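Local coordinates for protein glucosamine-6-phosphate deaminase (Thermotoga maritima, PDB 1J5X) that is a SIS-family protein built of two alpha-beta units, each around a parallel beta-sheet, at residues Tyr64-Thr69 / Ser165-Ser170; Gly225-Ser230 / Phe265-Ser270. One frame throughout, in Å; residues are numbered along the deposited sequence.

Contact 1: residues Tyr64-Thr69 / Ser165-Ser170; sequences YNLALT and SMILLS
The helical segments 64-69 and 165-170 run nearly parallel, their axes crossing at -24° and 10.4 Å from each other at closest approach, with the CA atoms of L66 and L168 facing each other at 6.7 Å. L66 fills the interval with both arms of its isobutyl fork. Its CD1 lies 3.7 Å from CB of L168, the two leucines lying alongside each other and pointing opposite ways, while CD2 comes equally close to CG2 of I167, the two side chains being roughly perpendicular. Because CG of L66 stands anti to the backbone N (chi1 178°), the fork is carried across to the partner helix although the CB itself does not aim at it. Both segments lie in the SIS domain, an alpha-beta-alpha sandwich around a five-stranded parallel sheet, and their helices, 62-78 and 162-179, pack side by side over that sheet; F107 of strand 102-107 touches both L66 and I167 from the sheet. One turn on from L66, T69 sets its methyl CG2 3.7 Å from CD2 of L168, its side chain running crosswise to that of the leucine. The hydroxyl of T69 is turned back onto its own helix: OG1 donates to O of N65 at 2.8 Å, tilted 26° from the carbonyl plane, while the backbone N of T69 reaches the same oxygen from the opposite face.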
loop_
_atom_site.group_PDB
_atom_site.type_symbol
_atom_site.label_atom_id
_atom_site.label_comp_id
_atom_site.label_asym_id
_atom_site.label_seq_id
_atom_site.Cartn_x
_atom_site.Cartn_y
_atom_site.Cartn_z
ATOM N N TYR A 64 -3.610 -7.170 1.860
ATOM C CA TYR A 64 -4.913 -6.681 2.308
ATOM C C TYR A 64 -4.806 -5.178 2.251
ATOM O O TYR A 64 -5.775 -4.485 1.903
ATOM C CB TYR A 64 -5.242 -7.121 3.755
ATOM C CG TYR A 64 -6.369 -6.308 4.377
ATOM C CD1 TYR A 64 -7.702 -6.493 3.968
ATOM C CD2 TYR A 64 -6.055 -5.267 5.289
ATOM C CE1 TYR A 64 -8.738 -5.648 4.421
ATOM C CE2 TYR A 64 -7.108 -4.381 5.756
ATOM C CZ TYR A 64 -8.426 -4.589 5.291
ATOM O OH TYR A 64 -9.434 -3.678 5.598
ATOM N N ASN A 65 -3.663 -4.631 2.664
ATOM C CA ASN A 65 -3.553 -3.165 2.587
ATOM C C ASN A 65 -3.677 -2.658 1.160
ATOM O O ASN A 65 -4.218 -1.549 0.922
ATOM C CB ASN A 65 -2.221 -2.683 3.199
ATOM C CG ASN A 65 -2.140 -3.010 4.689
ATOM O OD1 ASN A 65 -3.144 -2.976 5.409
ATOM N ND2 ASN A 65 -0.944 -3.298 5.157
ATOM N N LEU A 66 -3.179 -3.442 0.211
ATOM C CA LEU A 66 -3.223 -3.120 -1.194
ATOM C C LEU A 66 -4.708 -3.167 -1.623
ATOM O O LEU A 66 -5.222 -2.229 -2.274
ATOM C CB LEU A 66 -2.398 -4.159 -1.943
ATOM C CG LEU A 66 -2.321 -4.062 -3.457
ATOM C CD1 LEU A 66 -1.884 -2.702 -3.853
ATOM C CD2 LEU A 66 -1.325 -5.173 -4.013
ATOM N N ALA A 67 -5.412 -4.225 -1.216
ATOM C CA ALA A 67 -6.851 -4.433 -1.528
ATOM C C ALA A 67 -7.672 -3.258 -0.981
ATOM O O ALA A 67 -8.557 -2.741 -1.647
ATOM C CB ALA A 67 -7.366 -5.750 -0.866
ATOM N N LEU A 68 -7.365 -2.832 0.237
ATOM C CA LEU A 68 -8.079 -1.708 0.826
ATOM C C LEU A 68 -7.845 -0.438 -0.005
ATOM O O LEU A 68 -8.810 0.255 -0.387
ATOM C CB LEU A 68 -7.606 -1.461 2.251
ATOM C CG LEU A 68 -8.244 -0.273 2.944
ATOM C CD1 LEU A 68 -9.772 -0.492 3.111
ATOM C CD2 LEU A 68 -7.607 -0.137 4.342
ATOM N N THR A 69 -6.580 -0.151 -0.301
ATOM C CA THR A 69 -6.246 1.049 -1.070
ATOM C C THR A 69 -6.933 1.072 -2.432
ATOM O O THR A 69 -7.554 2.083 -2.797
ATOM C CB THR A 69 -4.734 1.162 -1.264
ATOM O OG1 THR A 69 -4.104 1.076 0.038
ATOM C CG2 THR A 69 -4.386 2.586 -1.891
ATOM N N SER A 165 3.445 -1.047 -4.834
ATOM C CA SER A 165 3.334 0.138 -5.697
ATOM C C SER A 165 3.018 -0.228 -7.112
ATOM O O SER A 165 2.161 0.389 -7.767
ATOM C CB SER A 165 4.645 0.924 -5.678
ATOM O OG SER A 165 4.944 1.362 -4.351
HETATM N N MSE A 166 3.740 -1.206 -7.666
HETATM C CA MSE A 166 3.452 -1.568 -9.028
HETATM C C MSE A 166 2.100 -2.212 -9.283
HETATM O O MSE A 166 1.466 -1.965 -10.312
HETATM C CB MSE A 166 4.646 -2.440 -9.608
HETATM C CG MSE A 166 5.907 -1.648 -9.525
HETATM SE SE MSE A 166 7.418 -2.939 -10.043
HETATM C CE MSE A 166 8.790 -1.596 -10.246
ATOM N N ILE A 167 1.601 -3.034 -8.356
ATOM C CA ILE A 167 0.305 -3.641 -8.603
ATOM C C ILE A 167 -0.743 -2.493 -8.401
ATOM O O ILE A 167 -1.697 -2.388 -9.172
ATOM C CB ILE A 167 0.020 -4.802 -7.604
ATOM C CG1 ILE A 167 0.940 -6.023 -7.990
ATOM C CG2 ILE A 167 -1.476 -5.255 -7.703
ATOM C CD1 ILE A 167 0.999 -7.061 -6.896
ATOM N N LEU A 168 -0.514 -1.657 -7.412
ATOM C CA LEU A 168 -1.478 -0.539 -7.148
ATOM C C LEU A 168 -1.558 0.378 -8.399
ATOM O O LEU A 168 -2.664 0.684 -8.888
ATOM C CB LEU A 168 -1.048 0.216 -5.894
ATOM C CG LEU A 168 -1.981 1.383 -5.503
ATOM C CD1 LEU A 168 -3.436 0.876 -5.403
ATOM C CD2 LEU A 168 -1.512 2.034 -4.218
ATOM N N LEU A 169 -0.405 0.752 -8.903
ATOM C CA LEU A 169 -0.363 1.578 -10.109
ATOM C C LEU A 169 -1.139 0.907 -11.215
ATOM O O LEU A 169 -1.967 1.531 -11.924
ATOM C CB LEU A 169 1.066 1.754 -10.548
ATOM C CG LEU A 169 1.273 2.221 -11.990
ATOM C CD1 LEU A 169 0.680 3.651 -12.116
ATOM C CD2 LEU A 169 2.765 2.299 -12.271
ATOM N N SER A 170 -0.889 -0.384 -11.419
ATOM C CA SER A 170 -1.589 -1.071 -12.498
ATOM C C SER A 170 -3.114 -1.099 -12.370
ATOM O O SER A 170 -3.835 -0.896 -13.372
ATOM C CB SER A 170 -1.101 -2.559 -12.627
ATOM O OG SER A 170 0.316 -2.603 -12.726
#

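Contact 2: residues Gly225-Ser230 / Phe265-Ser270; sequences GVSLES and FMQKVS
In Q267, CG lies opposite the carbonyl carbon and the chain then bends at chi2 (-67°), which brings the amide group of this strand residue up against V226 of helix 222-238. V226 meets it with CG1, the methyl that a chi1 of 166° sets opposite the backbone N. CG1 lies 3.9 Å from NE2 of Q267, and the two side chains are nearly perpendicular. Beside this pair, OG of S227 rests 3.8 Å from CG of Q267, a van der Waals contact. No direct hydrogen bond joins the segments; a water bridges them instead. It donates to OG of S227 at 2.9 Å and to the backbone O of F265 at 3.0 Å, and it accepts from NE2 of Q267 at 3.1 Å, so that one molecule links a helix hydroxyl to two groups two residues apart on the strand. This is helix-on-sheet packing in the second alpha-beta unit of the chain: strand 262-267 is an inner strand of the four-stranded parallel sheet, and helix 222-238 follows its neighbour 214-218. Backbone bonds tie F265 and Q267 to that neighbour. The polar groups at the interface have further partners, since OG of S227 also bonds to O of F223, one turn back, and OE1 of Q267 is taken by NH1 of R311, which helps fix the rotation of the amide. A turn beyond V226, OG of S230 donates to O of V226 at 2.9 Å from above the carbonyl plane, 38° out of it, and the backbone N of S230 approaches that oxygen from the opposite face.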
loop_
_atom_site.group_PDB
_atom_site.type_symbol
_atom_site.label_atom_id
_atom_site.label_comp_id
_atom_site.label_asym_id
_atom_site.label_seq_id
_atom_site.Cartn_x
_atom_site.Cartn_y
_atom_site.Cartn_z
ATOM N N GLY A 225 -5.117 3.750 3.430
ATOM C CA GLY A 225 -4.576 2.453 3.013
ATOM C C GLY A 225 -3.041 2.555 2.871
ATOM O O GLY A 225 -2.284 1.651 3.263
ATOM N N VAL A 226 -2.571 3.683 2.299
ATOM C CA VAL A 226 -1.119 3.889 2.134
ATOM C C VAL A 226 -0.502 3.924 3.538
ATOM O O VAL A 226 0.611 3.420 3.735
ATOM C CB VAL A 226 -0.821 5.261 1.449
ATOM C CG1 VAL A 226 0.652 5.631 1.586
ATOM C CG2 VAL A 226 -1.210 5.181 -0.053
ATOM N N SER A 227 -1.221 4.543 4.475
ATOM C CA SER A 227 -0.747 4.670 5.877
ATOM C C SER A 227 -0.691 3.307 6.570
ATOM O O SER A 227 0.285 2.986 7.264
ATOM C CB SER A 227 -1.628 5.686 6.617
ATOM O OG SER A 227 -1.360 7.024 6.092
ATOM N N LEU A 228 -1.697 2.456 6.328
ATOM C CA LEU A 228 -1.670 1.128 6.950
ATOM C C LEU A 228 -0.477 0.346 6.454
ATOM O O LEU A 228 0.230 -0.332 7.251
ATOM C CB LEU A 228 -2.903 0.304 6.621
ATOM C CG LEU A 228 -3.976 0.144 7.670
ATOM C CD1 LEU A 228 -4.888 -0.986 7.107
ATOM C CD2 LEU A 228 -3.451 -0.217 9.132
ATOM N N GLU A 229 -0.255 0.405 5.133
ATOM C CA GLU A 229 0.861 -0.280 4.525
ATOM C C GLU A 229 2.181 0.345 5.079
ATOM O O GLU A 229 3.123 -0.399 5.428
ATOM C CB GLU A 229 0.819 -0.151 2.983
ATOM C CG GLU A 229 2.043 -0.729 2.212
ATOM C CD GLU A 229 2.284 -2.245 2.404
ATOM O OE1 GLU A 229 1.512 -2.888 3.154
ATOM O OE2 GLU A 229 3.236 -2.753 1.789
ATOM N N SER A 230 2.206 1.673 5.249
ATOM C CA SER A 230 3.440 2.303 5.766
ATOM C C SER A 230 3.790 1.735 7.177
ATOM O O SER A 230 4.955 1.372 7.479
ATOM C CB SER A 230 3.239 3.790 5.865
ATOM O OG SER A 230 3.192 4.331 4.536
ATOM N N PHE A 265 4.105 10.678 9.946
ATOM C CA PHE A 265 4.232 10.915 8.504
ATOM C C PHE A 265 2.793 11.148 8.108
ATOM O O PHE A 265 1.935 10.270 8.280
ATOM C CB PHE A 265 4.736 9.712 7.753
ATOM C CG PHE A 265 6.228 9.688 7.565
ATOM C CD1 PHE A 265 7.079 10.205 8.551
ATOM C CD2 PHE A 265 6.788 9.068 6.465
ATOM C CE1 PHE A 265 8.503 10.088 8.407
ATOM C CE2 PHE A 265 8.227 8.954 6.329
ATOM C CZ PHE A 265 9.040 9.480 7.326
HETATM N N MSE A 266 2.521 12.349 7.631
HETATM C CA MSE A 266 1.196 12.753 7.281
HETATM C C MSE A 266 1.066 12.866 5.756
HETATM O O MSE A 266 1.835 13.605 5.109
HETATM C CB MSE A 266 0.915 14.111 7.935
HETATM C CG MSE A 266 -0.515 14.597 7.697
HETATM SE SE MSE A 266 -0.852 16.317 8.615
HETATM C CE MSE A 266 0.409 16.162 10.043
ATOM N N GLN A 267 0.093 12.148 5.190
ATOM C CA GLN A 267 -0.149 12.180 3.722
ATOM C C GLN A 267 -1.087 13.338 3.421
ATOM O O GLN A 267 -2.288 13.290 3.747
ATOM C CB GLN A 267 -0.831 10.918 3.275
ATOM C CG GLN A 267 -0.038 9.624 3.593
ATOM C CD GLN A 267 1.266 9.463 2.814
ATOM O OE1 GLN A 267 1.427 9.991 1.709
ATOM N NE2 GLN A 267 2.209 8.680 3.380
ATOM N N LYS A 268 -0.556 14.412 2.826
ATOM C CA LYS A 268 -1.426 15.575 2.517
ATOM C C LYS A 268 -2.445 15.286 1.402
ATOM O O LYS A 268 -2.120 14.616 0.463
ATOM C CB LYS A 268 -0.566 16.749 2.045
ATOM C CG LYS A 268 0.466 17.232 3.092
ATOM C CD LYS A 268 1.220 18.560 2.621
ATOM C CE LYS A 268 0.246 19.741 2.668
ATOM N NZ LYS A 268 -0.189 20.075 4.069
ATOM N N VAL A 269 -3.658 15.853 1.463
ATOM C CA VAL A 269 -4.632 15.604 0.384
ATOM C C VAL A 269 -5.139 16.983 -0.114
ATOM O O VAL A 269 -5.093 17.989 0.635
ATOM C CB VAL A 269 -5.910 14.754 0.849
ATOM C CG1 VAL A 269 -5.503 13.430 1.480
ATOM C CG2 VAL A 269 -6.712 15.496 1.770
ATOM N N SER A 270 -5.602 17.011 -1.353
ATOM C CA SER A 270 -6.044 18.267 -1.986
ATOM C C SER A 270 -6.973 19.071 -1.122
ATOM O O SER A 270 -7.942 18.553 -0.610
ATOM C CB SER A 270 -6.778 17.988 -3.322
ATOM O OG SER A 270 -6.035 17.101 -4.140
HETATM O O HOH W 1 1.271 8.114 6.326
#

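In the fold
Contacts 1 and 2 follow one another along the chain, and their centres lie about 13 Å apart. Contact 1 belongs to the unit built on the five-stranded parallel sheet, contact 2 to the one built on the four-stranded sheet, and helices 62-78 and 222-238 meet where the two units abut. There ND2 of N65 and OE1 of E229 lie 3.2 Å apart in a probable hydrogen bond, and E229 also forms a salt bridge with K233 through OE2. Nearby, OG1 of T69 packs 3.3 Å from CA of G225. Helix 222-238 thus touches helix 62-78 as well as the water-bridged strand 262-267 of its own unit.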